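Local coordinates for protein proteolytically activated form of PPO4 Tyrosinase (Agaricus bisporus var. bisporus H97, PDB 4OUA) that catalyses the copper-dependent o-hydroxylation of monophenols and oxidation of the resulting o-diphenols to reactive o-quinones, probably initiating melanin synthesis, at residues 131-139 / 205-216; 183-194 / 257-268. One frame throughout, in Å; residues are numbered along the deposited sequence.

Interaction 1. Residues 131-139 / 205-216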
loop_
_atom_site.group_PDB
_atom_site.type_symbol
_atom_site.label_atom_id
_atom_site.label_comp_id
_atom_site.label_asym_id
_atom_site.label_seq_id
_atom_site.Cartn_x
_atom_site.Cartn_y
_atom_site.Cartn_z
ATOM N N TRP A 131 -2.647 5.110 -6.110
ATOM C CA TRP A 131 -3.536 6.257 -5.987
ATOM C C TRP A 131 -2.726 7.553 -5.985
ATOM O O TRP A 131 -2.195 7.961 -4.952
ATOM C CB TRP A 131 -4.371 6.126 -4.711
ATOM C CG TRP A 131 -5.300 7.264 -4.430
ATOM C CD1 TRP A 131 -5.764 8.193 -5.315
ATOM C CD2 TRP A 131 -5.879 7.592 -3.162
ATOM N NE1 TRP A 131 -6.597 9.080 -4.676
ATOM C CE2 TRP A 131 -6.683 8.733 -3.352
ATOM C CE3 TRP A 131 -5.794 7.033 -1.884
ATOM C CZ2 TRP A 131 -7.397 9.321 -2.314
ATOM C CZ3 TRP A 131 -6.502 7.620 -0.854
ATOM C CH2 TRP A 131 -7.294 8.752 -1.076
ATOM N N ASP A 132 -2.629 8.192 -7.148
ATOM C CA ASP A 132 -1.835 9.408 -7.296
ATOM C C ASP A 132 -2.463 10.580 -6.538
ATOM O O ASP A 132 -3.085 11.460 -7.135
ATOM C CB ASP A 132 -1.678 9.757 -8.777
ATOM C CG ASP A 132 -0.479 10.647 -9.045
ATOM O OD1 ASP A 132 -0.033 11.357 -8.116
ATOM O OD2 ASP A 132 0.018 10.634 -10.191
ATOM N N THR A 133 -2.283 10.584 -5.222
ATOM C CA THR A 133 -2.910 11.578 -4.357
ATOM C C THR A 133 -2.375 12.988 -4.599
ATOM O O THR A 133 -3.067 13.975 -4.347
ATOM C CB THR A 133 -2.713 11.219 -2.874
ATOM O OG1 THR A 133 -1.319 11.270 -2.548
ATOM C CG2 THR A 133 -3.240 9.820 -2.592
ATOM N N GLY A 134 -1.143 13.076 -5.093
ATOM C CA GLY A 134 -0.505 14.358 -5.327
ATOM C C GLY A 134 -0.993 15.066 -6.579
ATOM O O GLY A 134 -0.834 16.279 -6.716
ATOM N N PHE A 135 -1.587 14.308 -7.496
ATOM C CA PHE A 135 -2.083 14.876 -8.745
ATOM C C PHE A 135 -3.604 14.810 -8.825
ATOM O O PHE A 135 -4.241 15.679 -9.422
ATOM C CB PHE A 135 -1.464 14.157 -9.945
ATOM C CG PHE A 135 -1.957 14.661 -11.269
ATOM C CD1 PHE A 135 -1.356 15.749 -11.879
ATOM C CD2 PHE A 135 -3.027 14.052 -11.903
ATOM C CE1 PHE A 135 -1.812 16.219 -13.097
ATOM C CE2 PHE A 135 -3.487 14.516 -13.119
ATOM C CZ PHE A 135 -2.879 15.601 -13.717
ATOM N N ALA A 136 -4.181 13.773 -8.229
ATOM C CA ALA A 136 -5.630 13.607 -8.217
ATOM C C ALA A 136 -6.092 13.035 -6.882
ATOM O O ALA A 136 -6.314 11.832 -6.757
ATOM C CB ALA A 136 -6.075 12.716 -9.364
ATOM N N LEU A 137 -6.231 13.909 -5.890
ATOM C CA LEU A 137 -6.583 13.490 -4.540
ATOM C C LEU A 137 -7.948 12.810 -4.508
ATOM O O LEU A 137 -8.122 11.786 -3.852
ATOM C CB LEU A 137 -6.562 14.688 -3.587
ATOM C CG LEU A 137 -6.748 14.381 -2.101
ATOM C CD1 LEU A 137 -5.782 13.296 -1.644
ATOM C CD2 LEU A 137 -6.559 15.643 -1.276
ATOM N N VAL A 138 -8.914 13.376 -5.223
ATOM C CA VAL A 138 -10.232 12.764 -5.317
ATOM C C VAL A 138 -10.182 11.579 -6.275
ATOM O O VAL A 138 -10.074 11.760 -7.487
ATOM C CB VAL A 138 -11.298 13.768 -5.792
ATOM C CG1 VAL A 138 -12.666 13.112 -5.814
ATOM C CG2 VAL A 138 -11.310 14.993 -4.894
ATOM N N PRO A 139 -10.261 10.357 -5.730
ATOM C CA PRO A 139 -10.140 9.137 -6.533
ATOM C C PRO A 139 -11.376 8.886 -7.387
ATOM O O PRO A 139 -12.372 9.594 -7.234
ATOM C CB PRO A 139 -9.978 8.045 -5.477
ATOM C CG PRO A 139 -10.749 8.568 -4.307
ATOM C CD PRO A 139 -10.547 10.061 -4.314
ATOM N N ILE A 205 -15.487 13.281 0.194
ATOM C CA ILE A 205 -15.239 13.834 -1.131
ATOM C C ILE A 205 -15.002 15.336 -1.041
ATOM O O ILE A 205 -14.178 15.888 -1.768
ATOM C CB ILE A 205 -16.408 13.562 -2.097
ATOM C CG1 ILE A 205 -16.793 12.081 -2.075
ATOM C CG2 ILE A 205 -16.046 14.001 -3.508
ATOM C CD1 ILE A 205 -15.722 11.163 -2.611
ATOM N N GLY A 206 -15.727 15.993 -0.142
ATOM C CA GLY A 206 -15.569 17.419 0.070
ATOM C C GLY A 206 -14.231 17.756 0.699
ATOM O O GLY A 206 -13.586 18.736 0.324
ATOM N N LYS A 207 -13.814 16.937 1.659
ATOM C CA LYS A 207 -12.548 17.139 2.353
ATOM C C LYS A 207 -11.365 17.011 1.398
ATOM O O LYS A 207 -10.453 17.837 1.408
ATOM C CB LYS A 207 -12.404 16.135 3.500
ATOM C CG LYS A 207 -11.180 16.359 4.369
ATOM C CD LYS A 207 -10.891 15.144 5.238
ATOM C CE LYS A 207 -12.083 14.777 6.103
ATOM N NZ LYS A 207 -11.803 13.585 6.950
ATOM N N LEU A 208 -11.392 15.968 0.574
ATOM C CA LEU A 208 -10.325 15.713 -0.387
ATOM C C LEU A 208 -10.210 16.840 -1.406
ATOM O O LEU A 208 -9.107 17.273 -1.744
ATOM C CB LEU A 208 -10.560 14.383 -1.103
ATOM C CG LEU A 208 -9.975 13.134 -0.439
ATOM C CD1 LEU A 208 -10.082 13.211 1.078
ATOM C CD2 LEU A 208 -10.645 11.876 -0.973
ATOM N N ASP A 209 -11.354 17.311 -1.889
ATOM C CA ASP A 209 -11.384 18.366 -2.894
ATOM C C ASP A 209 -10.694 19.632 -2.386
ATOM O O ASP A 209 -9.984 20.306 -3.134
ATOM C CB ASP A 209 -12.827 18.671 -3.299
ATOM C CG ASP A 209 -12.913 19.463 -4.586
ATOM O OD1 ASP A 209 -12.028 19.290 -5.449
ATOM O OD2 ASP A 209 -13.866 20.256 -4.738
ATOM N N LEU A 210 -10.892 19.939 -1.108
ATOM C CA LEU A 210 -10.302 21.130 -0.498
ATOM C C LEU A 210 -8.818 20.945 -0.191
ATOM O O LEU A 210 -8.029 21.880 -0.321
ATOM C CB LEU A 210 -11.051 21.502 0.783
ATOM C CG LEU A 210 -12.453 22.087 0.613
ATOM C CD1 LEU A 210 -13.056 22.426 1.967
ATOM C CD2 LEU A 210 -12.411 23.316 -0.282
ATOM N N GLU A 211 -8.441 19.736 0.216
ATOM C CA GLU A 211 -7.059 19.450 0.589
ATOM C C GLU A 211 -6.185 19.139 -0.626
ATOM O O GLU A 211 -4.976 18.950 -0.495
ATOM C CB GLU A 211 -7.004 18.286 1.582
ATOM C CG GLU A 211 -7.629 18.587 2.937
ATOM C CD GLU A 211 -6.834 19.600 3.745
ATOM O OE1 GLU A 211 -5.717 19.966 3.319
ATOM O OE2 GLU A 211 -7.326 20.029 4.809
ATOM N N ALA A 212 -6.804 19.098 -1.803
ATOM C CA ALA A 212 -6.108 18.735 -3.036
ATOM C C ALA A 212 -4.898 19.624 -3.318
ATOM O O ALA A 212 -3.788 19.126 -3.503
ATOM C CB ALA A 212 -7.073 18.781 -4.211
ATOM N N ASP A 213 -5.118 20.936 -3.354
ATOM C CA ASP A 213 -4.059 21.890 -3.673
ATOM C C ASP A 213 -2.862 21.770 -2.735
ATOM O O ASP A 213 -1.718 21.717 -3.183
ATOM C CB ASP A 213 -4.600 23.320 -3.634
ATOM C CG ASP A 213 -5.592 23.602 -4.747
ATOM O OD1 ASP A 213 -6.801 23.357 -4.546
ATOM O OD2 ASP A 213 -5.161 24.072 -5.821
ATOM N N SER A 214 -3.126 21.727 -1.434
ATOM C CA SER A 214 -2.057 21.649 -0.445
ATOM C C SER A 214 -1.313 20.318 -0.530
ATOM O O SER A 214 -0.111 20.251 -0.277
ATOM C CB SER A 214 -2.615 21.846 0.965
ATOM O OG SER A 214 -3.449 20.765 1.339
ATOM N N THR A 215 -2.034 19.261 -0.892
ATOM C CA THR A 215 -1.443 17.932 -0.993
ATOM C C THR A 215 -0.424 17.856 -2.127
ATOM O O THR A 215 0.619 17.216 -1.989
ATOM C CB THR A 215 -2.520 16.852 -1.206
ATOM O OG1 THR A 215 -3.333 16.749 -0.030
ATOM C CG2 THR A 215 -1.876 15.504 -1.479
ATOM N N ARG A 216 -0.728 18.507 -3.246
ATOM C CA ARG A 216 0.188 18.532 -4.380
ATOM C C ARG A 216 1.480 19.260 -4.020
ATOM O O ARG A 216 2.571 18.837 -4.404
ATOM C CB ARG A 216 -0.464 19.198 -5.595
ATOM C CG ARG A 216 0.514 19.466 -6.730
ATOM C CD ARG A 216 -0.148 20.153 -7.913
ATOM N NE ARG A 216 -1.102 19.283 -8.595
ATOM C CZ ARG A 216 -1.629 19.544 -9.787
ATOM N NH1 ARG A 216 -1.289 20.650 -10.434
ATOM N NH2 ARG A 216 -2.490 18.697 -10.334
#
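The indole of Trp131 meets Leu208 at its edge, where Leu208 CD2 comes 4.3 Å from CZ2, close to the plane of the ring; Thr133 CG2 sits over the centre of one indole face, and the carbonyl oxygen of Leu137 lies in plane at the rim, a weak partner of NE1. At the other end, Phe135 and the Arg216 guanidinium run side by side in the same direction with planes 10° apart; Arg216 NH2 comes 3.5 Å from Phe135 CD1. The guanidinium has Phe135 O in plane at its edge; its NH1 is hydrogen-bonded to Ile379 O, while the Phe135 ring forms a cation-pi pair with Arg376.

Between these ends, Leu137 packs onto helix 201-224. With CG anti to the backbone N (chi1 -173°), the side chain crosses Leu208 at about a right angle, CG to CG 3.8 Å, and CD2 rests near Ala212 N and Thr215 OG1. Val138 forks over the preceding turn, CG2 towards Leu208 CB (3.9 Å) and CG1 towards Ile205 CG2. Pro139 CD finishes the cover on Leu208 CD2.

Thr215 divides its labour. OG1 gives a 2.8 Å hydrogen bond to Glu211 O, which also accepts from Thr215 N and Ser214 OG, and CG2 packs 3.5 Å from Thr133 O. A glycine here, lacking both branches, would probably open a gap beneath Thr133 and Leu137 and deprive Glu211 O of one of its donors.

No hydrogen bond joins the two segments. The hydroxyl of Thr215 is bonded within the helix and NH1 of Arg216 elsewhere in the chain, so loop and helix are held mainly by van der Waals packing, led by Leu137, Val138 and Leu208, with the Arg216 chain against the Gly134 carbonyl.

Interaction 2. Residues 183-194 / 257-268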
loop_
_atom_site.group_PDB
_atom_site.type_symbol
_atom_site.label_atom_id
_atom_site.label_comp_id
_atom_site.label_asym_id
_atom_site.label_seq_id
_atom_site.Cartn_x
_atom_site.Cartn_y
_atom_site.Cartn_z
ATOM N N PHE A 183 -13.873 0.216 17.480
ATOM C CA PHE A 183 -13.509 -0.756 16.455
ATOM C C PHE A 183 -13.965 -2.177 16.789
ATOM O O PHE A 183 -13.893 -3.065 15.940
ATOM C CB PHE A 183 -11.996 -0.735 16.222
ATOM C CG PHE A 183 -11.471 0.601 15.772
ATOM C CD1 PHE A 183 -11.536 0.976 14.439
ATOM C CD2 PHE A 183 -10.911 1.481 16.684
ATOM C CE1 PHE A 183 -11.053 2.207 14.024
ATOM C CE2 PHE A 183 -10.427 2.712 16.276
ATOM C CZ PHE A 183 -10.498 3.075 14.945
ATOM N N ASP A 184 -14.438 -2.390 18.013
ATOM C CA ASP A 184 -14.889 -3.715 18.426
ATOM C C ASP A 184 -16.317 -3.999 17.967
ATOM O O ASP A 184 -16.690 -5.151 17.755
ATOM C CB ASP A 184 -14.787 -3.874 19.947
ATOM C CG ASP A 184 -15.487 -2.757 20.705
ATOM O OD1 ASP A 184 -16.319 -2.041 20.106
ATOM O OD2 ASP A 184 -15.207 -2.598 21.912
ATOM N N THR A 185 -17.113 -2.947 17.815
ATOM C CA THR A 185 -18.501 -3.102 17.381
ATOM C C THR A 185 -18.676 -2.782 15.897
ATOM O O THR A 185 -19.704 -3.111 15.304
ATOM C CB THR A 185 -19.456 -2.205 18.196
ATOM O OG1 THR A 185 -19.136 -0.826 17.974
ATOM C CG2 THR A 185 -19.344 -2.516 19.682
ATOM N N TRP A 186 -17.675 -2.140 15.300
ATOM C CA TRP A 186 -17.717 -1.818 13.876
ATOM C C TRP A 186 -17.602 -3.081 13.029
ATOM O O TRP A 186 -16.535 -3.687 12.940
ATOM C CB TRP A 186 -16.608 -0.830 13.508
ATOM C CG TRP A 186 -17.089 0.588 13.395
ATOM C CD1 TRP A 186 -18.352 1.003 13.084
ATOM C CD2 TRP A 186 -16.316 1.777 13.602
ATOM N NE1 TRP A 186 -18.412 2.376 13.080
ATOM C CE2 TRP A 186 -17.175 2.876 13.396
ATOM C CE3 TRP A 186 -14.981 2.021 13.940
ATOM C CZ2 TRP A 186 -16.744 4.195 13.515
ATOM C CZ3 TRP A 186 -14.555 3.332 14.058
ATOM C CH2 TRP A 186 -15.434 4.401 13.846
ATOM N N LYS A 187 -18.711 -3.465 12.408
ATOM C CA LYS A 187 -18.775 -4.701 11.638
ATOM C C LYS A 187 -17.868 -4.646 10.410
ATOM O O LYS A 187 -17.204 -5.626 10.076
ATOM C CB LYS A 187 -20.222 -4.989 11.226
ATOM C CG LYS A 187 -21.207 -4.934 12.390
ATOM C CD LYS A 187 -22.603 -5.370 11.973
ATOM C CE LYS A 187 -22.645 -6.853 11.634
ATOM N NZ LYS A 187 -22.382 -7.709 12.824
ATOM N N THR A 188 -17.841 -3.498 9.740
ATOM C CA THR A 188 -16.956 -3.317 8.596
ATOM C C THR A 188 -16.039 -2.125 8.825
ATOM O O THR A 188 -16.261 -1.328 9.734
ATOM C CB THR A 188 -17.744 -3.105 7.285
ATOM O OG1 THR A 188 -18.191 -1.745 7.200
ATOM C CG2 THR A 188 -18.944 -4.039 7.218
ATOM N N THR A 189 -15.003 -2.013 8.001
ATOM C CA THR A 189 -14.136 -0.839 8.031
ATOM C C THR A 189 -14.913 0.414 7.621
ATOM O O THR A 189 -15.819 0.352 6.791
ATOM C CB THR A 189 -12.915 -1.022 7.115
ATOM O OG1 THR A 189 -13.348 -1.283 5.775
ATOM C CG2 THR A 189 -12.063 -2.190 7.601
ATOM N N VAL A 190 -14.562 1.551 8.213
ATOM C CA VAL A 190 -15.311 2.781 7.977
ATOM C C VAL A 190 -14.418 3.965 7.620
ATOM O O VAL A 190 -13.357 4.160 8.212
ATOM C CB VAL A 190 -16.161 3.151 9.202
ATOM C CG1 VAL A 190 -16.661 4.578 9.086
ATOM C CG2 VAL A 190 -17.326 2.183 9.340
ATOM N N ARG A 191 -14.866 4.756 6.648
ATOM C CA ARG A 191 -14.133 5.939 6.207
ATOM C C ARG A 191 -14.844 7.228 6.610
ATOM O O ARG A 191 -16.025 7.412 6.312
ATOM C CB ARG A 191 -13.939 5.912 4.690
ATOM C CG ARG A 191 -13.090 4.759 4.188
ATOM C CD ARG A 191 -13.074 4.710 2.669
ATOM N NE ARG A 191 -12.412 3.507 2.172
ATOM C CZ ARG A 191 -12.405 3.128 0.898
ATOM N NH1 ARG A 191 -13.027 3.856 -0.019
ATOM N NH2 ARG A 191 -11.777 2.015 0.542
ATOM N N ASN A 192 -14.116 8.116 7.281
ATOM C CA ASN A 192 -14.637 9.433 7.639
ATOM C C ASN A 192 -15.950 9.355 8.420
ATOM O O ASN A 192 -16.965 9.901 7.987
ATOM C CB ASN A 192 -14.833 10.274 6.372
ATOM C CG ASN A 192 -14.930 11.761 6.662
ATOM O OD1 ASN A 192 -14.260 12.278 7.558
ATOM N ND2 ASN A 192 -15.766 12.459 5.901
ATOM N N PRO A 193 -15.931 8.674 9.576
ATOM C CA PRO A 193 -17.144 8.438 10.370
ATOM C C PRO A 193 -17.673 9.692 11.064
ATOM O O PRO A 193 -16.902 10.594 11.392
ATOM C CB PRO A 193 -16.686 7.405 11.401
ATOM C CG PRO A 193 -15.232 7.668 11.563
ATOM C CD PRO A 193 -14.738 8.080 10.205
ATOM N N ASP A 194 -18.985 9.735 11.282
ATOM C CA ASP A 194 -19.618 10.845 11.987
ATOM C C ASP A 194 -19.615 10.611 13.493
ATOM O O ASP A 194 -18.955 9.696 13.987
ATOM C CB ASP A 194 -21.054 11.051 11.498
ATOM C CG ASP A 194 -21.122 11.741 10.149
ATOM O OD1 ASP A 194 -20.233 12.569 9.854
ATOM O OD2 ASP A 194 -22.068 11.460 9.383
ATOM N N VAL A 257 -8.791 10.252 5.122
ATOM C CA VAL A 257 -9.721 9.154 4.888
ATOM C C VAL A 257 -10.350 8.626 6.173
ATOM O O VAL A 257 -11.550 8.352 6.218
ATOM C CB VAL A 257 -9.024 7.985 4.164
ATOM C CG1 VAL A 257 -9.968 6.800 4.042
ATOM C CG2 VAL A 257 -8.529 8.426 2.797
ATOM N N GLY A 258 -9.540 8.486 7.216
ATOM C CA GLY A 258 -9.990 7.858 8.445
ATOM C C GLY A 258 -10.570 8.799 9.484
ATOM O O GLY A 258 -11.467 8.419 10.238
ATOM N N ARG A 259 -10.065 10.027 9.526
ATOM C CA ARG A 259 -10.450 10.973 10.568
ATOM C C ARG A 259 -11.656 11.825 10.174
ATOM O O ARG A 259 -11.547 12.730 9.347
ATOM C CB ARG A 259 -9.265 11.878 10.914
ATOM C CG ARG A 259 -9.463 12.747 12.147
ATOM C CD ARG A 259 -9.594 11.903 13.405
ATOM N NE ARG A 259 -9.423 12.702 14.615
ATOM C CZ ARG A 259 -10.403 13.370 15.217
ATOM N NH1 ARG A 259 -11.633 13.339 14.722
ATOM N NH2 ARG A 259 -10.151 14.070 16.313
ATOM N N GLY A 260 -12.805 11.525 10.773
ATOM C CA GLY A 260 -13.995 12.340 10.603
ATOM C C GLY A 260 -14.303 13.083 11.889
ATOM O O GLY A 260 -13.457 13.810 12.410
ATOM N N ALA A 261 -15.516 12.906 12.404
ATOM C CA ALA A 261 -15.857 13.430 13.720
ATOM C C ALA A 261 -15.164 12.579 14.776
ATOM O O ALA A 261 -14.623 13.092 15.753
ATOM C CB ALA A 261 -17.359 13.435 13.927
ATOM N N ILE A 262 -15.190 11.269 14.559
ATOM C CA ILE A 262 -14.428 10.328 15.369
ATOM C C ILE A 262 -13.420 9.612 14.474
ATOM O O ILE A 262 -13.499 9.703 13.248
ATOM C CB ILE A 262 -15.338 9.298 16.070
ATOM C CG1 ILE A 262 -16.191 8.549 15.046
ATOM C CG2 ILE A 262 -16.231 9.984 17.091
ATOM C CD1 ILE A 262 -17.157 7.561 15.666
ATOM N N ARG A 263 -12.475 8.905 15.082
ATOM C CA ARG A 263 -11.416 8.252 14.320
ATOM C C ARG A 263 -11.893 6.972 13.633
ATOM O O ARG A 263 -12.462 6.083 14.269
ATOM C CB ARG A 263 -10.225 7.940 15.227
ATOM C CG ARG A 263 -9.591 9.166 15.863
ATOM C CD ARG A 263 -8.340 8.793 16.638
ATOM N NE ARG A 263 -8.622 7.828 17.696
ATOM C CZ ARG A 263 -7.692 7.264 18.460
ATOM N NH1 ARG A 263 -6.413 7.566 18.284
ATOM N NH2 ARG A 263 -8.042 6.397 19.400
ATOM N N GLY A 264 -11.657 6.891 12.327
ATOM C CA GLY A 264 -11.969 5.699 11.560
ATOM C C GLY A 264 -10.773 4.768 11.494
ATOM O O GLY A 264 -9.802 4.945 12.228
ATOM N N HIS A 265 -10.836 3.779 10.608
ATOM C CA HIS A 265 -9.771 2.785 10.505
ATOM C C HIS A 265 -8.484 3.350 9.902
ATOM O O HIS A 265 -7.393 3.096 10.411
ATOM C CB HIS A 265 -10.246 1.583 9.684
ATOM C CG HIS A 265 -11.256 0.732 10.387
ATOM N ND1 HIS A 265 -12.595 1.056 10.445
ATOM C CD2 HIS A 265 -11.122 -0.432 11.068
ATOM C CE1 HIS A 265 -13.241 0.128 11.127
ATOM N NE2 HIS A 265 -12.372 -0.784 11.516
ATOM N N MET A 266 -8.615 4.117 8.823
ATOM C CA MET A 266 -7.451 4.645 8.112
ATOM C C MET A 266 -6.602 5.593 8.960
ATOM O O MET A 266 -5.425 5.805 8.668
ATOM C CB MET A 266 -7.890 5.363 6.832
ATOM C CG MET A 266 -8.024 4.457 5.619
ATOM S SD MET A 266 -6.441 3.794 5.057
ATOM C CE MET A 266 -5.636 5.269 4.441
ATOM N N THR A 267 -7.191 6.163 10.005
ATOM C CA THR A 267 -6.468 7.112 10.846
ATOM C C THR A 267 -5.960 6.459 12.129
ATOM O O THR A 267 -5.649 7.142 13.104
ATOM C CB THR A 267 -7.342 8.324 11.212
ATOM O OG1 THR A 267 -6.552 9.284 11.925
ATOM C CG2 THR A 267 -8.518 7.893 12.075
ATOM N N HIS A 268 -5.874 5.134 12.118
ATOM C CA HIS A 268 -5.364 4.381 13.257
ATOM C C HIS A 268 -4.440 3.270 12.763
ATOM O O HIS A 268 -4.878 2.353 12.070
ATOM C CB HIS A 268 -6.516 3.797 14.078
ATOM C CG HIS A 268 -6.132 3.414 15.474
ATOM N ND1 HIS A 268 -5.163 2.472 15.747
ATOM C CD2 HIS A 268 -6.590 3.842 16.673
ATOM C CE1 HIS A 268 -5.038 2.340 17.057
ATOM N NE2 HIS A 268 -5.893 3.161 17.641
#
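His265 and Phe183 both set CG anti to their own carbonyl carbon (chi1 -71° and -60°), and the two rings thereby meet edge-to-face, Phe183 presenting its edge to the imidazole with planes at 79° and centroids 4.9 Å apart. Thr189 takes the opposite imidazole face, its CA making a CH-pi contact 3.6 Å from the ring centroid, so the histidine is sandwiched between two parts of one loop. Trp186 approaches obliquely, CE3 to His265 CE1 3.8 Å, and points the edge of its ring at Arg263 O.

Further along, Pro193 CG lies 3.7 Å from Ile262 CG1, and Arg191 lays its aliphatic chain alongside Val257 before pairing with Asp275. The backbones are joined by a 2.9 Å hydrogen bond from Ala261 N to Pro193 O, nearly along the C=O axis, and by weak ones from His265 N to Val190 O and from Asn192 N to Val257 O.

With His268, the three aromatic residues make up an aromatic cluster. It packs the loop 183-194 against the chain leaving helix 246-258, the helix that supplies His250 and His254 to one copper of the tyrosinase dicopper centre.

The centres of the two contacts lie about 19 Å apart, both within the common central domain of tyrosinase. Their segments alternate along the chain: 131-139, 183-194, 205-216, then 257-268, so neither contact closes before the other begins. Helix 201-224 supplies one side of interaction 1, and the end of helix 246-258 begins one side of interaction 2. They meet directly through Lys207, whose NZ lies 2.8 Å from Asn192 OD1 in a probable hydrogen bond, and through Trp131 CH2, packed against Val257 CG2. The two loops thus pack on adjoining elements, one on helix 201-224 and one on the chain leaving helix 246-258, a helix that itself carries the copper ligands His250 and His254.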